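Local coordinates for protein chitinase (Thermococcus chitonophagus, PDB 5XSW) that probably acts as an endochitinase that cleaves chitin chains internally, its helical domain binding N-acetylglucosamine units, at residues 336-341 against 369-374; 298-303 against 330-335. All blocks are in the same frame, centred on the assembly; numbering follows the deposited sequence.

Interaction 1 of 2, residues 336-341 against 369-374; sequences YNRGVG and EGFGGH. With NAG (2-acetamido-2-deoxy-beta-D-glucopyranose), chain C; NAG (2-acetamido-2-deoxy-beta-D-glucopyranose), chain D; PO4 (phosphate ion), chain E.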
ATOM      1  N   TYR A 336      13.211   1.501  -3.806  1.00 21.01           N
ATOM      2  CA  TYR A 336      12.779   0.390  -2.919  1.00 20.92           C
ATOM      3  C   TYR A 336      12.786   0.873  -1.499  1.00 23.16           C
ATOM      4  O   TYR A 336      11.835   0.621  -0.730  1.00 22.52           O
ATOM      5  CB  TYR A 336      13.705  -0.811  -3.034  1.00 18.76           C
ATOM      6  CG  TYR A 336      13.207  -1.994  -2.176  1.00 19.32           C
ATOM      7  CD1 TYR A 336      12.296  -2.898  -2.687  1.00 19.32           C
ATOM      8  CD2 TYR A 336      13.696  -2.179  -0.896  1.00 22.29           C
ATOM      9  CE1 TYR A 336      11.856  -4.005  -1.936  1.00 22.15           C
ATOM     10  CE2 TYR A 336      13.267  -3.259  -0.107  1.00 22.99           C
ATOM     11  CZ  TYR A 336      12.342  -4.148  -0.632  1.00 24.82           C
ATOM     12  OH  TYR A 336      11.928  -5.215   0.134  1.00 27.26           O
ATOM     13  N   ASN A 337      13.840   1.593  -1.156  1.00 20.03           N
ATOM     14  CA  ASN A 337      13.973   2.100   0.226  1.00 21.24           C
ATOM     15  C   ASN A 337      13.156   3.400   0.491  1.00 26.77           C
ATOM     16  O   ASN A 337      12.518   3.527   1.540  1.00 24.74           O
ATOM     17  CB  ASN A 337      15.436   2.358   0.524  1.00 20.99           C
ATOM     18  CG  ASN A 337      15.674   2.939   1.934  1.00 28.69           C
ATOM     19  OD1 ASN A 337      16.262   3.999   2.060  1.00 25.80           O
ATOM     20  ND2 ASN A 337      15.202   2.231   2.994  1.00 22.30           N
ATOM     21  N   ARG A 338      13.122   4.327  -0.461  1.00 20.68           N
ATOM     22  CA  ARG A 338      12.475   5.637  -0.208  1.00 23.41           C
ATOM     23  C   ARG A 338      11.148   5.813  -0.941  1.00 21.47           C
ATOM     24  O   ARG A 338      10.455   6.785  -0.716  1.00 24.24           O
ATOM     25  CB  ARG A 338      13.433   6.764  -0.586  1.00 21.42           C
ATOM     26  CG  ARG A 338      14.703   6.868   0.255  1.00 24.35           C
ATOM     27  CD  ARG A 338      14.547   7.047   1.776  1.00 29.78           C
ATOM     28  NE  ARG A 338      13.546   8.036   2.167  1.00 33.41           N
ATOM     29  CZ  ARG A 338      13.726   9.351   2.220  1.00 44.43           C
ATOM     30  NH1 ARG A 338      14.897   9.887   1.897  1.00 42.47           N
ATOM     31  NH2 ARG A 338      12.725  10.131   2.640  1.00 32.40           N
ATOM     32  N   GLY A 339      10.794   4.877  -1.821  1.00 22.76           N
ATOM     33  CA  GLY A 339       9.500   4.840  -2.485  1.00 20.83           C
ATOM     34  C   GLY A 339       9.551   5.441  -3.908  1.00 24.58           C
ATOM     35  O   GLY A 339      10.469   6.194  -4.258  1.00 20.88           O
ATOM     36  N   VAL A 340       8.562   5.155  -4.723  1.00 21.43           N
ATOM     37  CA  VAL A 340       8.572   5.691  -6.104  1.00 23.35           C
ATOM     38  C   VAL A 340       8.275   7.189  -6.158  1.00 24.00           C
ATOM     39  O   VAL A 340       8.606   7.864  -7.166  1.00 23.26           O
ATOM     40  CB  VAL A 340       7.571   4.924  -7.014  1.00 24.04           C
ATOM     41  CG1 VAL A 340       7.950   3.454  -7.112  1.00 26.05           C
ATOM     42  CG2 VAL A 340       6.113   5.071  -6.502  1.00 25.70           C
ATOM     43  N   GLY A 341       7.637   7.731  -5.102  1.00 20.41           N
ATOM     44  CA  GLY A 341       7.445   9.194  -5.001  1.00 22.42           C
ATOM     45  C   GLY A 341       8.807   9.873  -4.935  1.00 23.66           C
ATOM     46  O   GLY A 341       9.080  10.895  -5.594  1.00 23.78           O
ATOM     47  N   GLU A 369      21.224   8.346  -1.555  1.00 28.78           N
ATOM     48  CA  GLU A 369      21.779   7.343  -0.679  1.00 34.14           C
ATOM     49  C   GLU A 369      20.716   6.400  -0.121  1.00 33.45           C
ATOM     50  O   GLU A 369      20.975   5.230   0.106  1.00 27.94           O
ATOM     51  CB  GLU A 369      22.573   7.979   0.450  1.00 31.90           C
ATOM     52  CG  GLU A 369      23.446   6.973   1.159  1.00 37.76           C
ATOM     53  CD  GLU A 369      24.692   7.579   1.749  1.00 42.49           C
ATOM     54  OE1 GLU A 369      24.783   8.815   1.789  1.00 44.07           O
ATOM     55  OE2 GLU A 369      25.566   6.811   2.176  1.00 37.47           O
ATOM     56  N   GLY A 370      19.533   6.934   0.141  1.00 27.98           N
ATOM     57  CA  GLY A 370      18.578   6.277   1.021  1.00 28.01           C
ATOM     58  C   GLY A 370      18.981   6.294   2.503  1.00 30.77           C
ATOM     59  O   GLY A 370      20.021   6.811   2.852  1.00 34.15           O
ATOM     60  N   PHE A 371      18.189   5.686   3.380  1.00 29.21           N
ATOM     61  CA  PHE A 371      18.592   5.613   4.802  1.00 29.50           C
ATOM     62  C   PHE A 371      19.663   4.577   5.076  1.00 31.93           C
ATOM     63  O   PHE A 371      19.606   3.485   4.515  1.00 26.54           O
ATOM     64  CB  PHE A 371      17.374   5.292   5.685  1.00 30.81           C
ATOM     65  CG  PHE A 371      16.346   6.415   5.729  1.00 37.22           C
ATOM     66  CD1 PHE A 371      16.706   7.670   6.191  1.00 50.36           C
ATOM     67  CD2 PHE A 371      15.051   6.217   5.291  1.00 43.81           C
ATOM     68  CE1 PHE A 371      15.783   8.721   6.225  1.00 50.17           C
ATOM     69  CE2 PHE A 371      14.123   7.256   5.319  1.00 42.23           C
ATOM     70  CZ  PHE A 371      14.499   8.505   5.790  1.00 39.55           C
ATOM     71  N   GLY A 372      20.616   4.908   5.952  1.00 28.51           N
ATOM     72  CA  GLY A 372      21.598   3.929   6.422  1.00 29.12           C
ATOM     73  C   GLY A 372      22.530   3.484   5.306  1.00 32.07           C
ATOM     74  O   GLY A 372      22.958   2.329   5.267  1.00 29.44           O
ATOM     75  N   GLY A 373      22.827   4.374   4.358  1.00 27.80           N
ATOM     76  CA  GLY A 373      23.763   4.039   3.272  1.00 26.10           C
ATOM     77  C   GLY A 373      23.217   2.910   2.396  1.00 28.24           C
ATOM     78  O   GLY A 373      23.993   2.130   1.816  1.00 24.92           O
ATOM     79  N   HIS A 374      21.889   2.887   2.235  1.00 24.35           N
ATOM     80  CA  HIS A 374      21.198   1.778   1.579  1.00 26.79           C
ATOM     81  C   HIS A 374      21.738   1.530   0.155  1.00 27.99           C
ATOM     82  O   HIS A 374      22.114   0.409  -0.181  1.00 24.50           O
ATOM     83  CB  HIS A 374      19.673   2.060   1.509  1.00 25.65           C
ATOM     84  CG  HIS A 374      18.841   0.848   1.225  1.00 25.76           C
ATOM     85  ND1 HIS A 374      18.766   0.276  -0.037  1.00 24.49           N
ATOM     86  CD2 HIS A 374      18.010   0.122   2.021  1.00 24.31           C
ATOM     87  CE1 HIS A 374      17.903  -0.727  -0.018  1.00 22.25           C
ATOM     88  NE2 HIS A 374      17.442  -0.859   1.226  1.00 24.22           N
TER
HETATM   89  C1  NAG C   2      17.414  -1.518   8.432  1.00 24.68           C
HETATM   90  C2  NAG C   2      15.986  -1.736   8.761  1.00 23.24           C
HETATM   91  C3  NAG C   2      15.103  -1.562   7.536  1.00 25.02           C
HETATM   92  C4  NAG C   2      15.348  -0.264   6.827  1.00 24.99           C
HETATM   93  C5  NAG C   2      16.783  -0.165   6.505  1.00 22.54           C
HETATM   94  C6  NAG C   2      17.035   1.174   5.865  1.00 25.90           C
HETATM   95  C7  NAG C   2      15.196  -3.344  10.552  1.00 30.55           C
HETATM   96  C8  NAG C   2      15.042  -4.811  11.034  1.00 26.08           C
HETATM   97  N2  NAG C   2      15.829  -3.096   9.318  1.00 22.52           N
HETATM   98  O3  NAG C   2      13.699  -1.651   7.859  1.00 24.07           O
HETATM   99  O4  NAG C   2      14.693  -0.253   5.540  1.00 24.83           O
HETATM  100  O5  NAG C   2      17.605  -0.242   7.722  1.00 22.93           O
HETATM  101  O6  NAG C   2      18.451   1.186   5.726  1.00 31.11           O
HETATM  102  O7  NAG C   2      14.770  -2.371  11.183  1.00 29.95           O
HETATM  103  C1  NAG D   2      12.414  13.499   6.317  1.00 22.84           C
HETATM  104  C2  NAG D   2      11.941  12.903   5.007  1.00 23.32           C
HETATM  105  C3  NAG D   2      10.815  11.948   5.257  1.00 23.43           C
HETATM  106  C4  NAG D   2      11.150  10.906   6.260  1.00 22.86           C
HETATM  107  C5  NAG D   2      11.574  11.545   7.530  1.00 21.54           C
HETATM  108  C6  NAG D   2      12.011  10.435   8.529  1.00 23.69           C
HETATM  109  C7  NAG D   2      11.912  14.183   2.862  1.00 33.31           C
HETATM  110  C8  NAG D   2      11.369  15.358   2.021  1.00 26.28           C
HETATM  111  N2  NAG D   2      11.461  14.009   4.201  1.00 23.60           N
HETATM  112  O3  NAG D   2      10.385  11.336   4.035  1.00 22.87           O
HETATM  113  O4  NAG D   2       9.932  10.143   6.594  1.00 26.09           O
HETATM  114  O5  NAG D   2      12.726  12.421   7.283  1.00 23.79           O
HETATM  115  O6  NAG D   2      12.461  11.140   9.662  1.00 29.68           O
HETATM  116  O7  NAG D   2      12.654  13.345   2.378  1.00 29.15           O
HETATM  117  P   PO4 E 901       5.706   2.662  -2.956  0.86 31.01           P
HETATM  118  O1  PO4 E 901       5.633   1.742  -1.793  0.86 33.58           O
HETATM  119  O2  PO4 E 901       5.149   2.114  -4.242  0.86 28.27           O
HETATM  120  O3  PO4 E 901       4.971   3.908  -2.538  0.86 35.56           O
HETATM  121  O4  PO4 E 901       7.066   3.017  -3.387  0.86 26.75           O

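Interaction 2 of 2, residues 298-303 against 330-335; sequences VSLTME and EIIDFG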
ATOM      1  N   VAL A 298       8.827  -8.917  -7.238  1.00 19.65           N
ATOM      2  CA  VAL A 298       7.685  -8.244  -7.829  1.00 20.30           C
ATOM      3  C   VAL A 298       7.625  -6.784  -7.408  1.00 22.72           C
ATOM      4  O   VAL A 298       7.283  -5.931  -8.220  1.00 20.01           O
ATOM      5  CB  VAL A 298       6.353  -8.976  -7.470  1.00 21.15           C
ATOM      6  CG1 VAL A 298       5.088  -8.192  -7.934  1.00 20.37           C
ATOM      7  CG2 VAL A 298       6.389 -10.431  -8.130  1.00 21.38           C
ATOM      8  N   SER A 299       7.968  -6.490  -6.152  1.00 19.42           N
ATOM      9  CA  SER A 299       7.989  -5.098  -5.713  1.00 20.91           C
ATOM     10  C   SER A 299       8.998  -4.249  -6.506  1.00 21.90           C
ATOM     11  O   SER A 299       8.725  -3.100  -6.879  1.00 20.65           O
ATOM     12  CB  SER A 299       8.342  -5.029  -4.205  1.00 22.43           C
ATOM     13  OG  SER A 299       8.116  -3.703  -3.726  1.00 27.46           O
ATOM     14  N   LEU A 300      10.185  -4.796  -6.704  1.00 20.13           N
ATOM     15  CA  LEU A 300      11.215  -4.157  -7.507  1.00 20.81           C
ATOM     16  C   LEU A 300      10.779  -4.031  -8.961  1.00 21.68           C
ATOM     17  O   LEU A 300      10.974  -3.010  -9.599  1.00 21.92           O
ATOM     18  CB  LEU A 300      12.512  -4.942  -7.408  1.00 20.88           C
ATOM     19  CG  LEU A 300      13.155  -4.915  -6.028  1.00 21.15           C
ATOM     20  CD1 LEU A 300      14.073  -6.103  -5.830  1.00 22.40           C
ATOM     21  CD2 LEU A 300      13.896  -3.612  -5.835  1.00 18.40           C
ATOM     22  N   THR A 301      10.142  -5.078  -9.453  1.00 19.64           N
ATOM     23  CA  THR A 301       9.655  -5.119 -10.813  1.00 22.06           C
ATOM     24  C   THR A 301       8.635  -4.012 -11.012  1.00 28.00           C
ATOM     25  O   THR A 301       8.618  -3.364 -12.036  1.00 22.73           O
ATOM     26  CB  THR A 301       9.025  -6.481 -11.134  1.00 23.98           C
ATOM     27  OG1 THR A 301      10.050  -7.472 -11.166  1.00 21.63           O
ATOM     28  CG2 THR A 301       8.307  -6.447 -12.467  1.00 21.96           C
ATOM     29  N   MET A 302       7.816  -3.782  -9.997  1.00 21.84           N
ATOM     30  CA  MET A 302       6.791  -2.767 -10.066  1.00 20.99           C
ATOM     31  C   MET A 302       7.420  -1.398 -10.297  1.00 21.60           C
ATOM     32  O   MET A 302       6.916  -0.625 -11.078  1.00 22.63           O
ATOM     33  CB  MET A 302       5.970  -2.747  -8.779  1.00 20.68           C
ATOM     34  CG  MET A 302       4.994  -1.589  -8.675  1.00 25.21           C
ATOM     35  SD  MET A 302       5.724  -0.080  -8.017  1.00 31.35           S
ATOM     36  CE  MET A 302       5.785  -0.466  -6.273  1.00 29.33           C
ATOM     37  N   GLU A 303       8.527  -1.112  -9.631  1.00 20.23           N
ATOM     38  CA  GLU A 303       9.165   0.178  -9.816  1.00 21.85           C
ATOM     39  C   GLU A 303       9.610   0.346 -11.266  1.00 25.32           C
ATOM     40  O   GLU A 303       9.352   1.366 -11.882  1.00 21.99           O
ATOM     41  CB  GLU A 303      10.392   0.299  -8.920  1.00 21.95           C
ATOM     42  CG  GLU A 303      10.150   0.106  -7.438  1.00 24.50           C
ATOM     43  CD  GLU A 303      11.443   0.085  -6.658  1.00 24.85           C
ATOM     44  OE1 GLU A 303      12.346   0.849  -7.015  1.00 23.05           O
ATOM     45  OE2 GLU A 303      11.562  -0.697  -5.709  1.00 21.22           O
ATOM     46  N   GLU A 330      20.908   1.684  -9.041  1.00 23.59           N
ATOM     47  CA  GLU A 330      20.834   2.706  -8.010  1.00 21.60           C
ATOM     48  C   GLU A 330      19.405   3.318  -7.872  1.00 25.48           C
ATOM     49  O   GLU A 330      18.911   3.491  -6.751  1.00 24.29           O
ATOM     50  CB  GLU A 330      21.836   3.861  -8.333  1.00 22.57           C
ATOM     51  CG  GLU A 330      23.290   3.385  -8.148  1.00 24.05           C
ATOM     52  CD  GLU A 330      24.262   4.355  -8.803  1.00 36.06           C
ATOM     53  OE1 GLU A 330      24.020   5.567  -8.712  1.00 31.19           O
ATOM     54  OE2 GLU A 330      25.236   3.910  -9.403  1.00 29.83           O
ATOM     55  N   ILE A 331      18.782   3.641  -8.998  1.00 22.20           N
ATOM     56  CA  ILE A 331      17.431   4.223  -9.042  1.00 21.94           C
ATOM     57  C   ILE A 331      16.428   3.227  -8.448  1.00 23.06           C
ATOM     58  O   ILE A 331      15.595   3.556  -7.584  1.00 22.74           O
ATOM     59  CB  ILE A 331      17.029   4.560 -10.455  1.00 20.66           C
ATOM     60  CG1 ILE A 331      17.888   5.736 -10.963  1.00 27.36           C
ATOM     61  CG2 ILE A 331      15.532   4.954 -10.533  1.00 20.85           C
ATOM     62  CD1 ILE A 331      17.717   6.049 -12.445  1.00 24.98           C
ATOM     63  N   ILE A 332      16.511   1.999  -8.914  1.00 22.06           N
ATOM     64  CA  ILE A 332      15.577   0.981  -8.441  1.00 20.05           C
ATOM     65  C   ILE A 332      15.792   0.702  -6.920  1.00 20.55           C
ATOM     66  O   ILE A 332      14.812   0.597  -6.186  1.00 20.85           O
ATOM     67  CB  ILE A 332      15.715  -0.354  -9.242  1.00 21.88           C
ATOM     68  CG1 ILE A 332      15.249  -0.221 -10.704  1.00 20.03           C
ATOM     69  CG2 ILE A 332      14.898  -1.508  -8.598  1.00 19.39           C
ATOM     70  CD1 ILE A 332      13.870   0.421 -10.903  1.00 23.71           C
ATOM     71  N   ASP A 333      17.037   0.566  -6.467  1.00 19.67           N
ATOM     72  CA  ASP A 333      17.271   0.367  -5.039  1.00 24.52           C
ATOM     73  C   ASP A 333      16.823   1.598  -4.213  1.00 26.57           C
ATOM     74  O   ASP A 333      16.257   1.471  -3.140  1.00 21.34           O
ATOM     75  CB  ASP A 333      18.732   0.127  -4.738  1.00 22.82           C
ATOM     76  CG  ASP A 333      18.951  -0.185  -3.295  1.00 26.45           C
ATOM     77  OD1 ASP A 333      18.527  -1.282  -2.892  1.00 24.61           O
ATOM     78  OD2 ASP A 333      19.449   0.672  -2.511  1.00 24.10           O
ATOM     79  N   PHE A 334      17.130   2.791  -4.692  1.00 21.13           N
ATOM     80  CA  PHE A 334      16.656   3.988  -3.981  1.00 21.14           C
ATOM     81  C   PHE A 334      15.118   4.004  -3.829  1.00 18.39           C
ATOM     82  O   PHE A 334      14.595   4.306  -2.764  1.00 21.63           O
ATOM     83  CB  PHE A 334      17.167   5.265  -4.710  1.00 21.11           C
ATOM     84  CG  PHE A 334      16.676   6.562  -4.090  1.00 21.70           C
ATOM     85  CD1 PHE A 334      17.209   7.013  -2.878  1.00 24.13           C
ATOM     86  CD2 PHE A 334      15.687   7.276  -4.705  1.00 21.75           C
ATOM     87  CE1 PHE A 334      16.760   8.218  -2.314  1.00 25.89           C
ATOM     88  CE2 PHE A 334      15.248   8.488  -4.190  1.00 23.04           C
ATOM     89  CZ  PHE A 334      15.774   8.962  -2.979  1.00 22.85           C
ATOM     90  N   GLY A 335      14.404   3.672  -4.897  1.00 18.42           N
ATOM     91  CA  GLY A 335      12.955   3.632  -4.939  1.00 19.23           C
ATOM     92  C   GLY A 335      12.426   2.546  -3.979  1.00 23.87           C
ATOM     93  O   GLY A 335      11.299   2.613  -3.451  1.00 21.27           O
TER

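Interaction 1 of 2, residues 336-341 against 369-374
Asn-337 lies flat over the imidazole of His-374. Its CB sits 3.7 Å from the centre of the His-374 ring, almost on the ring normal, in a CH-pi contact, and the amide continues the stack with the two planes only 14° apart. CG anti to the backbone N (chi1 178°) carries the Asn-337 amide from the end of helix 327-338 to the 369-374 loop, where its OD1 accepts a 2.9 Å hydrogen bond from Phe-371 N. Gly-370 lets this bond form, since a CB there would collide with OD1. The histidine is fixed in turn by Asp-333 at ND1 and Glu-213 at NE2.

Arg-338 bends at chi2 and chi3, bringing one face of its guanidinium against the CE2-CZ side of the Phe-371 ring. Phe-371 CZ lies 3.7 Å from Arg-338 CZ, over the centre of the guanidinium face, with the planes inclined by 35°. Arg-338 NH2 then gives a 3.2 Å hydrogen bond to O7 of the chain D sugar, which also binds Glu-213 of the second subunit. A leucine in place of Arg-338 would probably leave that acetyl oxygen without this donor and the aromatic ring without its flat neighbour.

At the backbone of the same loop, O6 of the chain C sugar donates to Phe-371 O at 2.8 Å. The arrangement is a glycan-binding wall built at a helix end, shared between pockets of two subunits.

Interaction 2 of 2, residues 298-303 against 330-335
Glu-303 and Ile-332 form the centre of a buried helix-helix crossing in the interior of the helical domain, where helix 288-311 meets helix 327-338. The axes of the two short segments approach to 9.6 Å and cross at 117°, so the two segments meet steeply, through a few side chains. On one side of the crossing the contact is purely apolar: Leu-300 CD2 meets Ile-332 CG2 at 3.6 Å, the two branched chains lying obliquely to one another. Leu-300 also packs on Phe-205 and Leu-206 of helix 203-214, which brings a third helix to this core.

Glu-303 supplies the polar half. Its chain is extended beyond CG (chi2 173°) and so carries the carboxyl group across to the backbone of the facing helix, past Ile-332 CD1, which lies 4.0 Å from Glu-303 CB. Glu-303 OE1 ends 2.6 Å from Ile-332 O and 3.5 Å from Gly-335 C. Gly-335 makes room for it, because a CB at this position would point at the carboxyl group and overlap OE1. Val-340 of the following helix also packs against Glu-303.

Two oxygens as close as Glu-303 OE1 and Ile-332 O would repel if both were only acceptors. Their spacing in this buried setting is therefore consistent with a protonated carboxyl that donates to the Ile-332 carbonyl.

How the interactions relate
Along the chain the two contacts stand in series. Interaction 2 comes first: helix 288-311 is followed by helix 313-321, and the chain then returns as helix 327-338 to cross it, closing a mostly helical loop of 26 residues. Interaction 1 opens directly afterwards, at the C-terminal end of that helix, and closes 27 residues later with the loop ahead of helix 374-386. Neither nests in the other; helix 327-338 serves both through consecutive turns of its C-terminal half, the buried one first and the one at the glycan pocket after it. Tyr-336 packs back on Leu-300, and Phe-334 reaches Gly-370, so domain interior and sugar-binding surface are directly connected.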